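Local coordinates for exopolygalacturonase (Yersinia enterocolitica, PDB 2UVF), which hydrolyses polygalacturonic acid of pectin from the chain end as a family 28 exopolygalacturonase, probably releasing digalacturonic acid, at residues Pro566-Lys579 with Thr589-Gly603. Sequence-based numbering, arbitrary orientation.
With SO4 (sulfate ion), chain F.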
loop_
_atom_site.group_PDB
_atom_site.type_symbol
_atom_site.label_atom_id
_atom_site.label_comp_id
_atom_site.label_asym_id
_atom_site.label_seq_id
_atom_site.Cartn_x
_atom_site.Cartn_y
_atom_site.Cartn_z
ATOM N N PRO A 566 -11.056 23.458 -11.503
ATOM C CA PRO A 566 -11.983 23.765 -10.408
ATOM C C PRO A 566 -12.585 22.520 -9.729
ATOM O O PRO A 566 -12.613 21.446 -10.325
ATOM C CB PRO A 566 -13.080 24.582 -11.115
ATOM C CG PRO A 566 -12.393 25.190 -12.307
ATOM C CD PRO A 566 -11.462 24.106 -12.766
ATOM N N THR A 567 -13.076 22.692 -8.497
ATOM C CA THR A 567 -13.687 21.631 -7.706
ATOM C C THR A 567 -15.113 21.312 -8.175
ATOM O O THR A 567 -15.735 22.127 -8.849
ATOM C CB THR A 567 -13.796 22.033 -6.214
ATOM O OG1 THR A 567 -14.681 23.159 -6.082
ATOM C CG2 THR A 567 -12.410 22.359 -5.602
ATOM N N ALA A 568 -15.613 20.133 -7.796
ATOM C CA ALA A 568 -17.021 19.741 -7.960
ATOM C C ALA A 568 -17.424 18.968 -6.724
ATOM O O ALA A 568 -17.001 17.833 -6.510
ATOM C CB ALA A 568 -17.246 18.900 -9.235
ATOM N N ILE A 569 -18.224 19.614 -5.889
ATOM C CA ILE A 569 -18.547 19.090 -4.581
ATOM C C ILE A 569 -20.072 19.023 -4.447
ATOM O O ILE A 569 -20.744 20.056 -4.353
ATOM C CB ILE A 569 -17.852 19.947 -3.469
ATOM C CG1 ILE A 569 -16.314 19.852 -3.622
ATOM C CG2 ILE A 569 -18.340 19.542 -2.057
ATOM C CD1 ILE A 569 -15.523 20.988 -3.014
ATOM N N SER A 570 -20.591 17.821 -4.494
ATOM C CA SER A 570 -21.966 17.632 -4.168
ATOM C C SER A 570 -22.323 16.614 -3.142
ATOM O O SER A 570 -21.697 15.599 -2.960
ATOM C CB SER A 570 -22.859 17.585 -5.382
ATOM O OG SER A 570 -22.850 16.330 -5.984
ATOM N N ASP A 571 -23.393 16.932 -2.470
ATOM C CA ASP A 571 -23.928 16.050 -1.430
ATOM C C ASP A 571 -23.020 15.964 -0.224
ATOM O O ASP A 571 -22.629 14.876 0.209
ATOM C CB ASP A 571 -24.210 14.647 -1.985
ATOM C CG ASP A 571 -25.077 14.677 -3.222
ATOM O OD1 ASP A 571 -26.038 15.479 -3.271
ATOM O OD2 ASP A 571 -24.798 13.901 -4.158
ATOM N N LEU A 572 -22.716 17.122 0.338
ATOM C CA LEU A 572 -21.823 17.187 1.471
ATOM C C LEU A 572 -22.452 17.981 2.611
ATOM O O LEU A 572 -23.082 19.003 2.380
ATOM C CB LEU A 572 -20.499 17.810 1.037
ATOM C CG LEU A 572 -19.394 17.861 2.090
ATOM C CD1 LEU A 572 -18.818 16.472 2.338
ATOM C CD2 LEU A 572 -18.330 18.838 1.638
ATOM N N ARG A 573 -22.277 17.510 3.838
ATOM C CA ARG A 573 -22.812 18.212 5.000
ATOM C C ARG A 573 -21.787 18.360 6.104
ATOM O O ARG A 573 -20.856 17.558 6.194
ATOM C CB ARG A 573 -24.034 17.469 5.548
ATOM C CG ARG A 573 -25.068 17.181 4.497
ATOM C CD ARG A 573 -26.428 16.945 5.100
ATOM N NE ARG A 573 -27.445 16.929 4.043
ATOM C CZ ARG A 573 -28.753 17.032 4.255
ATOM N NH1 ARG A 573 -29.229 17.161 5.497
ATOM N NH2 ARG A 573 -29.585 17.000 3.223
ATOM N N ASP A 574 -21.979 19.371 6.957
ATOM C CA ASP A 574 -21.156 19.584 8.172
ATOM C C ASP A 574 -19.630 19.649 7.899
ATOM O O ASP A 574 -18.805 19.199 8.721
ATOM C CB ASP A 574 -21.472 18.547 9.281
ATOM C CG ASP A 574 -22.945 18.090 9.293
ATOM O OD1 ASP A 574 -23.853 18.936 9.119
ATOM O OD2 ASP A 574 -23.184 16.869 9.496
ATOM N N SER A 575 -19.267 20.239 6.759
ATOM C CA SER A 575 -17.874 20.286 6.323
ATOM C C SER A 575 -17.305 21.707 6.169
ATOM O O SER A 575 -18.040 22.641 5.856
ATOM C CB SER A 575 -17.744 19.512 5.016
ATOM O OG SER A 575 -18.166 18.168 5.188
ATOM N N GLU A 576 -15.999 21.878 6.391
ATOM C CA GLU A 576 -15.357 23.188 6.169
ATOM C C GLU A 576 -14.031 23.155 5.385
ATOM O O GLU A 576 -13.225 22.243 5.560
ATOM C CB GLU A 576 -15.203 23.990 7.476
ATOM C CG GLU A 576 -14.194 23.450 8.464
ATOM C CD GLU A 576 -14.688 22.218 9.174
ATOM O OE1 GLU A 576 -15.920 22.108 9.380
ATOM O OE2 GLU A 576 -13.843 21.356 9.521
ATOM N N PHE A 577 -13.828 24.186 4.558
ATOM C CA PHE A 577 -12.665 24.325 3.681
ATOM C C PHE A 577 -11.902 25.633 3.950
ATOM O O PHE A 577 -12.212 26.677 3.362
ATOM C CB PHE A 577 -13.109 24.269 2.217
ATOM C CG PHE A 577 -13.842 23.014 1.854
ATOM C CD1 PHE A 577 -15.228 22.931 1.995
ATOM C CD2 PHE A 577 -13.148 21.908 1.357
ATOM C CE1 PHE A 577 -15.913 21.761 1.659
ATOM C CE2 PHE A 577 -13.826 20.735 1.024
ATOM C CZ PHE A 577 -15.207 20.660 1.172
ATOM N N ASN A 578 -10.893 25.555 4.812
ATOM C CA ASN A 578 -10.134 26.713 5.257
ATOM C C ASN A 578 -8.699 26.805 4.744
ATOM O O ASN A 578 -7.929 25.846 4.832
ATOM C CB ASN A 578 -10.162 26.788 6.780
ATOM C CG ASN A 578 -11.580 26.867 7.306
ATOM O OD1 ASN A 578 -12.497 27.298 6.577
ATOM N ND2 ASN A 578 -11.786 26.414 8.539
ATOM N N LYS A 579 -8.370 27.977 4.201
ATOM C CA LYS A 579 -7.043 28.262 3.669
ATOM C C LYS A 579 -6.674 27.294 2.551
ATOM O O LYS A 579 -5.594 26.706 2.542
ATOM C CB LYS A 579 -5.993 28.276 4.786
ATOM C CG LYS A 579 -6.406 29.106 6.009
ATOM C CD LYS A 579 -5.582 28.733 7.237
ATOM C CE LYS A 579 -4.138 29.179 7.071
ATOM N NZ LYS A 579 -4.112 30.596 6.602
ATOM N N THR A 589 -13.457 30.044 -11.622
ATOM C CA THR A 589 -13.672 30.044 -10.160
ATOM C C THR A 589 -13.400 28.671 -9.557
ATOM O O THR A 589 -13.846 27.653 -10.099
ATOM C CB THR A 589 -15.121 30.475 -9.727
ATOM O OG1 THR A 589 -16.103 29.629 -10.345
ATOM C CG2 THR A 589 -15.392 31.904 -10.070
ATOM N N PRO A 590 -12.680 28.638 -8.418
ATOM C CA PRO A 590 -12.333 27.341 -7.849
ATOM C C PRO A 590 -13.523 26.566 -7.271
ATOM O O PRO A 590 -13.619 25.357 -7.473
ATOM C CB PRO A 590 -11.322 27.702 -6.766
ATOM C CG PRO A 590 -11.634 29.090 -6.379
ATOM C CD PRO A 590 -12.142 29.754 -7.619
ATOM N N TRP A 591 -14.435 27.271 -6.606
ATOM C CA TRP A 591 -15.493 26.647 -5.800
ATOM C C TRP A 591 -16.848 26.436 -6.493
ATOM O O TRP A 591 -17.474 27.390 -6.962
ATOM C CB TRP A 591 -15.678 27.446 -4.522
ATOM C CG TRP A 591 -14.470 27.384 -3.628
ATOM C CD1 TRP A 591 -13.637 28.420 -3.296
ATOM C CD2 TRP A 591 -13.953 26.224 -2.969
ATOM N NE1 TRP A 591 -12.645 27.975 -2.460
ATOM C CE2 TRP A 591 -12.812 26.631 -2.246
ATOM C CE3 TRP A 591 -14.347 24.879 -2.912
ATOM C CZ2 TRP A 591 -12.061 25.740 -1.474
ATOM C CZ3 TRP A 591 -13.592 23.995 -2.145
ATOM C CH2 TRP A 591 -12.466 24.431 -1.440
ATOM N N HIS A 592 -17.288 25.177 -6.533
ATOM C CA HIS A 592 -18.562 24.780 -7.154
ATOM C C HIS A 592 -19.358 23.852 -6.239
ATOM O O HIS A 592 -19.005 22.681 -6.068
ATOM C CB HIS A 592 -18.326 24.103 -8.511
ATOM C CG HIS A 592 -17.793 25.025 -9.557
ATOM N ND1 HIS A 592 -16.452 25.332 -9.667
ATOM C CD2 HIS A 592 -18.419 25.707 -10.547
ATOM C CE1 HIS A 592 -16.277 26.165 -10.679
ATOM N NE2 HIS A 592 -17.454 26.409 -11.228
ATOM N N PHE A 593 -20.440 24.383 -5.668
ATOM C CA PHE A 593 -21.242 23.670 -4.665
ATOM C C PHE A 593 -22.722 23.503 -5.012
ATOM O O PHE A 593 -23.440 24.498 -5.169
ATOM C CB PHE A 593 -21.176 24.400 -3.326
ATOM C CG PHE A 593 -19.859 24.308 -2.643
ATOM C CD1 PHE A 593 -19.036 25.424 -2.557
ATOM C CD2 PHE A 593 -19.446 23.113 -2.063
ATOM C CE1 PHE A 593 -17.814 25.351 -1.905
ATOM C CE2 PHE A 593 -18.230 23.030 -1.416
ATOM C CZ PHE A 593 -17.407 24.155 -1.335
ATOM N N SER A 594 -23.185 22.256 -5.093
ATOM C CA SER A 594 -24.626 21.988 -5.112
ATOM C C SER A 594 -25.002 20.929 -4.085
ATOM O O SER A 594 -24.222 20.009 -3.825
ATOM C CB SER A 594 -25.139 21.616 -6.517
ATOM O OG SER A 594 -24.728 20.320 -6.941
ATOM N N GLU A 595 -26.196 21.090 -3.504
ATOM C CA GLU A 595 -26.810 20.114 -2.601
ATOM C C GLU A 595 -26.065 19.949 -1.275
ATOM O O GLU A 595 -25.938 18.845 -0.749
ATOM C CB GLU A 595 -27.030 18.764 -3.309
ATOM C CG GLU A 595 -28.089 18.796 -4.437
ATOM C CD GLU A 595 -29.530 18.804 -3.909
ATOM O OE1 GLU A 595 -29.852 17.960 -3.041
ATOM O OE2 GLU A 595 -30.343 19.646 -4.364
ATOM N N VAL A 596 -25.605 21.065 -0.723
ATOM C CA VAL A 596 -24.823 21.052 0.514
ATOM C C VAL A 596 -25.613 21.619 1.676
ATOM O O VAL A 596 -26.529 22.417 1.480
ATOM C CB VAL A 596 -23.458 21.820 0.374
ATOM C CG1 VAL A 596 -22.531 21.121 -0.626
ATOM C CG2 VAL A 596 -23.666 23.291 -0.003
ATOM N N LYS A 597 -25.259 21.204 2.887
ATOM C CA LYS A 597 -25.836 21.790 4.085
ATOM C C LYS A 597 -24.771 21.937 5.161
ATOM O O LYS A 597 -24.214 20.948 5.625
ATOM C CB LYS A 597 -27.025 20.960 4.594
ATOM C CG LYS A 597 -27.977 21.716 5.508
ATOM C CD LYS A 597 -29.025 20.789 6.093
ATOM C CE LYS A 597 -30.188 21.566 6.690
ATOM N NZ LYS A 597 -31.274 20.652 7.159
ATOM N N ASN A 598 -24.500 23.186 5.541
ATOM C CA ASN A 598 -23.552 23.515 6.613
ATOM C C ASN A 598 -22.031 23.422 6.246
ATOM O O ASN A 598 -21.271 22.666 6.856
ATOM C CB ASN A 598 -23.916 22.746 7.900
ATOM C CG ASN A 598 -23.298 23.355 9.134
ATOM O OD1 ASN A 598 -23.150 24.576 9.227
ATOM N ND2 ASN A 598 -22.922 22.511 10.091
ATOM N N VAL A 599 -21.623 24.226 5.253
ATOM C CA VAL A 599 -20.220 24.432 4.792
ATOM C C VAL A 599 -20.231 25.820 4.097
ATOM O O VAL A 599 -21.302 26.157 3.612
ATOM C CB VAL A 599 -19.786 23.250 3.808
ATOM C CG1 VAL A 599 -20.964 22.664 3.023
ATOM C CG2 VAL A 599 -18.662 23.647 2.848
ATOM N N LYS A 600 -19.182 26.682 4.011
ATOM C CA LYS A 600 -17.962 26.950 4.857
ATOM C C LYS A 600 -16.790 26.349 4.065
ATOM O O LYS A 600 -16.314 25.273 4.423
ATOM C CB LYS A 600 -18.092 26.442 6.296
ATOM C CG LYS A 600 -19.127 27.237 7.103
ATOM C CD LYS A 600 -18.716 27.446 8.562
ATOM C CE LYS A 600 -19.930 27.754 9.433
ATOM N NZ LYS A 600 -20.614 26.499 9.898
ATOM N N VAL A 601 -16.276 27.015 3.004
ATOM C CA VAL A 601 -15.285 28.172 2.967
ATOM C C VAL A 601 -15.047 29.395 3.924
ATOM O O VAL A 601 -15.652 30.462 3.790
ATOM C CB VAL A 601 -15.161 28.684 1.487
ATOM C CG1 VAL A 601 -13.736 29.117 1.170
ATOM C CG2 VAL A 601 -15.623 27.605 0.510
ATOM N N ASP A 602 -14.070 29.213 4.818
ATOM C CA ASP A 602 -13.301 30.290 5.495
ATOM C C ASP A 602 -13.925 31.173 6.616
ATOM O O ASP A 602 -13.565 32.348 6.711
ATOM C CB ASP A 602 -12.575 31.198 4.460
ATOM C CG ASP A 602 -11.192 30.658 4.026
ATOM O OD1 ASP A 602 -10.907 30.689 2.811
ATOM O OD2 ASP A 602 -10.386 30.238 4.888
ATOM N N GLY A 603 -14.876 30.697 7.423
ATOM C CA GLY A 603 -15.886 29.707 7.071
ATOM C C GLY A 603 -17.139 30.542 6.830
ATOM O O GLY A 603 -17.640 31.206 7.752
HETATM S S SO4 F . -15.417 27.021 -14.322
HETATM O O1 SO4 F . -15.115 27.743 -13.089
HETATM O O2 SO4 F . -14.293 27.073 -15.253
HETATM O O3 SO4 F . -15.696 25.615 -14.027
HETATM O O4 SO4 F . -16.604 27.624 -14.940
HETATM O O HOH W 1 -10.426 28.262 1.738
#
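Phe577 reaches from one coil of the chain into an aromatic cluster on the next, and most of its side-chain atoms touch that later turn. CB lies 3.7 Å from Trp591 CH2, and CG and CD2 continue along the same indole; Trp591 CZ3 lies over one face of the phenyl, offset toward the rim, and the two ring planes are inclined at 53°. On the other edge CD1 and CE1 both run against Val599 CG2, 3.5 Å from CE1 and near the ring plane, while Phe593 is met obliquely. CG stands anti to the carbonyl carbon (chi1 -58°), which lays one ring face toward Trp591 and an edge toward Val599. The segments 566-579 and 589-603 are neighbouring turns near the C-terminal end of the right-handed parallel beta-helix of family 28, well away from the glycan pocket. Ile569 extends the apolar row, setting CG2 3.5 Å from Phe593 CE2 and CD1 at the indole edge. Around Ile569 and Ser570 the backbones pair in parallel, with Ile569 N donating to His592 O at 3.2 Å. Toward Pro566, Pro590 O is gripped twice by one residue: Thr567 N comes almost head-on at 2.9 Å, while Thr567 OG1 donates from 2.8 Å, tilted from the carbonyl plane. At the far end, Lys579 N binds Asp602 OD2 on its syn side.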